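Local coordinates for ssDNA binding protein (Pyrococcus furiosus, PDB 4PSM), which probably binds single-stranded DNA, entrapping it in a system of tunnels between its subunits, at residues 21-26 and 66-71. Numbering follows the deposited sequence.
Sequences RVLFAI and VDFNIE
Ile-26, whose side chain reaches the ring of Phe-68, is held at its backbone by a helical hydrogen bond from N to Val-22 O at 3.0 Å. No hydrogen bond joins the two segments; the contact itself is apolar and small, burying 116 Å² in all, and Phe-68 supplies the strand's main part in it. Phe-68 points its CB toward the helix; with CG between the backbone N and the carbonyl carbon (chi1 69°), the ring leans so that CE2 and CZ meet two aliphatic branches. Ile-26 CD1 comes in at the ring edge, near the ring plane, 3.7 Å from Phe-68 CE2. The same methyl lies 3.8 Å from Phe-68 CZ, and Ile-26 CG1 follows at 4.1 Å from Phe-68 CZ. With chi2 at -170° the Ile-26 chain is extended beyond CG1, which carries CD1 on to the rim while the two side chains run at a slant to each other. Leu-23, one helical turn earlier, works differently: its CD1 sits over one face of the ring, offset toward the rim, at a looser 4.2 Å from Phe-68 CZ. Face and edge are thus met by separate residues of one helix, and the ring bridges backbones whose nearest CA atoms, those of Leu-23 and Phe-68, stand 10.2 Å apart. This is a helix packed on one face of an antiparallel sheet. Phe-68 also meets the ring of Trp-77, with planes at about 60°, and touches Ile-75, both on strand 74-87. Leu-23 and Ile-26 rest on Leu-5 of strand 4-11, and Leu-23 further touches Ala-40 of helix 33-53. The last turn of helix 15-26 thus packs on the three-stranded sheet beside helix 33-53, whose Leu-43 meets Val-66 of the middle strand, 61-71, which also carries Phe-68.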
ATOM      1  N   ARG A  21      15.198  14.342  20.377  1.00 21.95           N
ATOM      2  CA  ARG A  21      13.813  13.897  20.323  1.00 15.92           C
ATOM      3  C   ARG A  21      12.852  14.973  20.790  1.00 26.09           C
ATOM      4  O   ARG A  21      11.854  15.256  20.125  1.00 29.20           O
ATOM      5  CB  ARG A  21      13.632  12.606  21.107  1.00 23.69           C
ATOM      6  CG  ARG A  21      14.287  11.423  20.426  1.00 29.13           C
ATOM      7  CD  ARG A  21      14.403  10.240  21.349  1.00 36.96           C
ATOM      8  NE  ARG A  21      13.155   9.965  22.045  1.00 27.04           N
ATOM      9  CZ  ARG A  21      13.043   9.049  22.996  1.00 59.74           C
ATOM     10  NH1 ARG A  21      14.111   8.346  23.339  1.00 41.38           N
ATOM     11  NH2 ARG A  21      11.877   8.836  23.597  1.00 36.04           N
ATOM     12  N   VAL A  22      13.170  15.585  21.926  1.00 43.44           N
ATOM     13  CA  VAL A  22      12.330  16.632  22.492  1.00 40.60           C
ATOM     14  C   VAL A  22      12.295  17.830  21.556  1.00 44.10           C
ATOM     15  O   VAL A  22      11.241  18.413  21.309  1.00 36.84           O
ATOM     16  CB  VAL A  22      12.845  17.066  23.872  1.00 42.51           C
ATOM     17  CG1 VAL A  22      11.946  18.157  24.468  1.00 19.23           C
ATOM     18  CG2 VAL A  22      12.905  15.863  24.783  1.00 37.31           C
ATOM     19  N   LEU A  23      13.464  18.189  21.041  1.00 30.62           N
ATOM     20  CA  LEU A  23      13.577  19.281  20.089  1.00 39.37           C
ATOM     21  C   LEU A  23      12.697  19.060  18.839  1.00 45.13           C
ATOM     22  O   LEU A  23      11.971  19.963  18.415  1.00 23.13           O
ATOM     23  CB  LEU A  23      15.041  19.486  19.712  1.00 36.54           C
ATOM     24  CG  LEU A  23      15.381  20.782  18.980  1.00 43.51           C
ATOM     25  CD1 LEU A  23      14.766  21.972  19.697  1.00 33.91           C
ATOM     26  CD2 LEU A  23      16.881  20.938  18.863  1.00 41.57           C
ATOM     27  N   PHE A  24      12.747  17.861  18.263  1.00 16.02           N
ATOM     28  CA  PHE A  24      11.883  17.547  17.118  1.00 45.90           C
ATOM     29  C   PHE A  24      10.411  17.744  17.446  1.00 47.17           C
ATOM     30  O   PHE A  24       9.648  18.264  16.632  1.00 37.88           O
ATOM     31  CB  PHE A  24      12.085  16.112  16.634  1.00 23.24           C
ATOM     32  CG  PHE A  24      13.135  15.971  15.589  1.00 34.53           C
ATOM     33  CD1 PHE A  24      12.936  16.488  14.317  1.00 19.81           C
ATOM     34  CD2 PHE A  24      14.315  15.306  15.862  1.00 15.28           C
ATOM     35  CE1 PHE A  24      13.907  16.366  13.348  1.00 21.45           C
ATOM     36  CE2 PHE A  24      15.295  15.172  14.881  1.00 32.07           C
ATOM     37  CZ  PHE A  24      15.086  15.704  13.626  1.00 31.74           C
ATOM     38  N   ALA A  25      10.017  17.322  18.643  1.00 54.53           N
ATOM     39  CA  ALA A  25       8.616  17.358  19.034  1.00 62.26           C
ATOM     40  C   ALA A  25       8.091  18.782  19.230  1.00 62.32           C
ATOM     41  O   ALA A  25       6.967  19.095  18.836  1.00 60.13           O
ATOM     42  CB  ALA A  25       8.397  16.521  20.285  1.00 27.39           C
ATOM     43  N   ILE A  26       8.909  19.649  19.823  1.00 38.63           N
ATOM     44  CA  ILE A  26       8.454  20.995  20.160  1.00 45.59           C
ATOM     45  C   ILE A  26       8.633  22.021  19.036  1.00 57.31           C
ATOM     46  O   ILE A  26       7.996  23.071  19.048  1.00 49.37           O
ATOM     47  CB  ILE A  26       9.102  21.510  21.469  1.00 56.80           C
ATOM     48  CG1 ILE A  26      10.604  21.744  21.284  1.00 57.88           C
ATOM     49  CG2 ILE A  26       8.837  20.534  22.619  1.00 32.04           C
ATOM     50  CD1 ILE A  26      11.339  22.026  22.590  1.00 39.46           C
ATOM     51  N   VAL A  66      16.804  24.136  28.730  1.00 40.41           N
ATOM     52  CA  VAL A  66      17.416  25.216  27.984  1.00 52.81           C
ATOM     53  C   VAL A  66      16.359  25.951  27.186  1.00 38.76           C
ATOM     54  O   VAL A  66      15.543  25.338  26.497  1.00 49.09           O
ATOM     55  CB  VAL A  66      18.540  24.710  27.054  1.00 51.78           C
ATOM     56  CG1 VAL A  66      17.971  23.809  25.973  1.00 43.26           C
ATOM     57  CG2 VAL A  66      19.295  25.886  26.444  1.00 59.03           C
ATOM     58  N   ASP A  67      16.362  27.270  27.314  1.00 54.64           N
ATOM     59  CA  ASP A  67      15.491  28.107  26.515  1.00 62.84           C
ATOM     60  C   ASP A  67      16.161  28.365  25.180  1.00 54.75           C
ATOM     61  O   ASP A  67      17.395  28.364  25.072  1.00 33.26           O
ATOM     62  CB  ASP A  67      15.187  29.422  27.232  1.00 80.70           C
ATOM     63  CG  ASP A  67      14.214  29.244  28.380  1.00133.08           C
ATOM     64  OD1 ASP A  67      12.999  29.426  28.163  1.00178.77           O
ATOM     65  OD2 ASP A  67      14.666  28.917  29.496  1.00110.50           O
ATOM     66  N   PHE A  68      15.338  28.557  24.159  1.00 45.06           N
ATOM     67  CA  PHE A  68      15.832  28.821  22.821  1.00 54.18           C
ATOM     68  C   PHE A  68      14.771  29.605  22.076  1.00 73.08           C
ATOM     69  O   PHE A  68      13.617  29.674  22.500  1.00 48.87           O
ATOM     70  CB  PHE A  68      16.126  27.510  22.090  1.00 39.59           C
ATOM     71  CG  PHE A  68      14.890  26.726  21.741  1.00 79.02           C
ATOM     72  CD1 PHE A  68      14.334  26.808  20.474  1.00 58.55           C
ATOM     73  CD2 PHE A  68      14.277  25.917  22.687  1.00 63.50           C
ATOM     74  CE1 PHE A  68      13.191  26.094  20.152  1.00 58.63           C
ATOM     75  CE2 PHE A  68      13.135  25.201  22.372  1.00 74.30           C
ATOM     76  CZ  PHE A  68      12.593  25.288  21.100  1.00 64.07           C
ATOM     77  N   ASN A  69      15.166  30.209  20.969  1.00 78.80           N
ATOM     78  CA  ASN A  69      14.215  30.922  20.146  1.00 72.53           C
ATOM     79  C   ASN A  69      14.317  30.472  18.705  1.00 77.88           C
ATOM     80  O   ASN A  69      15.385  30.060  18.243  1.00 55.43           O
ATOM     81  CB  ASN A  69      14.435  32.426  20.253  1.00 98.00           C
ATOM     82  CG  ASN A  69      13.227  33.144  20.801  1.00127.95           C
ATOM     83  OD1 ASN A  69      12.291  33.463  20.064  1.00138.80           O
ATOM     84  ND2 ASN A  69      13.235  33.405  22.103  1.00120.37           N
ATOM     85  N   ILE A  70      13.193  30.533  18.006  1.00 52.98           N
ATOM     86  CA  ILE A  70      13.179  30.245  16.585  1.00 63.28           C
ATOM     87  C   ILE A  70      13.145  31.573  15.843  1.00 60.41           C
ATOM     88  O   ILE A  70      12.204  32.352  15.975  1.00 43.93           O
ATOM     89  CB  ILE A  70      11.987  29.353  16.202  1.00 63.79           C
ATOM     90  CG1 ILE A  70      12.007  28.066  17.036  1.00 47.03           C
ATOM     91  CG2 ILE A  70      12.005  29.042  14.711  1.00 71.29           C
ATOM     92  CD1 ILE A  70      10.911  27.085  16.687  1.00 88.38           C
ATOM     93  N   GLU A  71      14.203  31.848  15.094  1.00 63.08           N
ATOM     94  CA  GLU A  71      14.287  33.084  14.339  1.00 41.19           C
ATOM     95  C   GLU A  71      14.648  32.770  12.896  1.00 56.60           C
ATOM     96  O   GLU A  71      15.717  32.223  12.626  1.00 34.05           O
ATOM     97  CB  GLU A  71      15.322  34.018  14.961  1.00 49.09           C
ATOM     98  CG  GLU A  71      15.386  35.393  14.314  1.00124.95           C
ATOM     99  CD  GLU A  71      16.375  36.317  14.999  1.00136.51           C
ATOM    100  OE1 GLU A  71      17.242  35.813  15.746  1.00134.55           O
ATOM    101  OE2 GLU A  71      16.284  37.547  14.792  1.00126.54           O
TER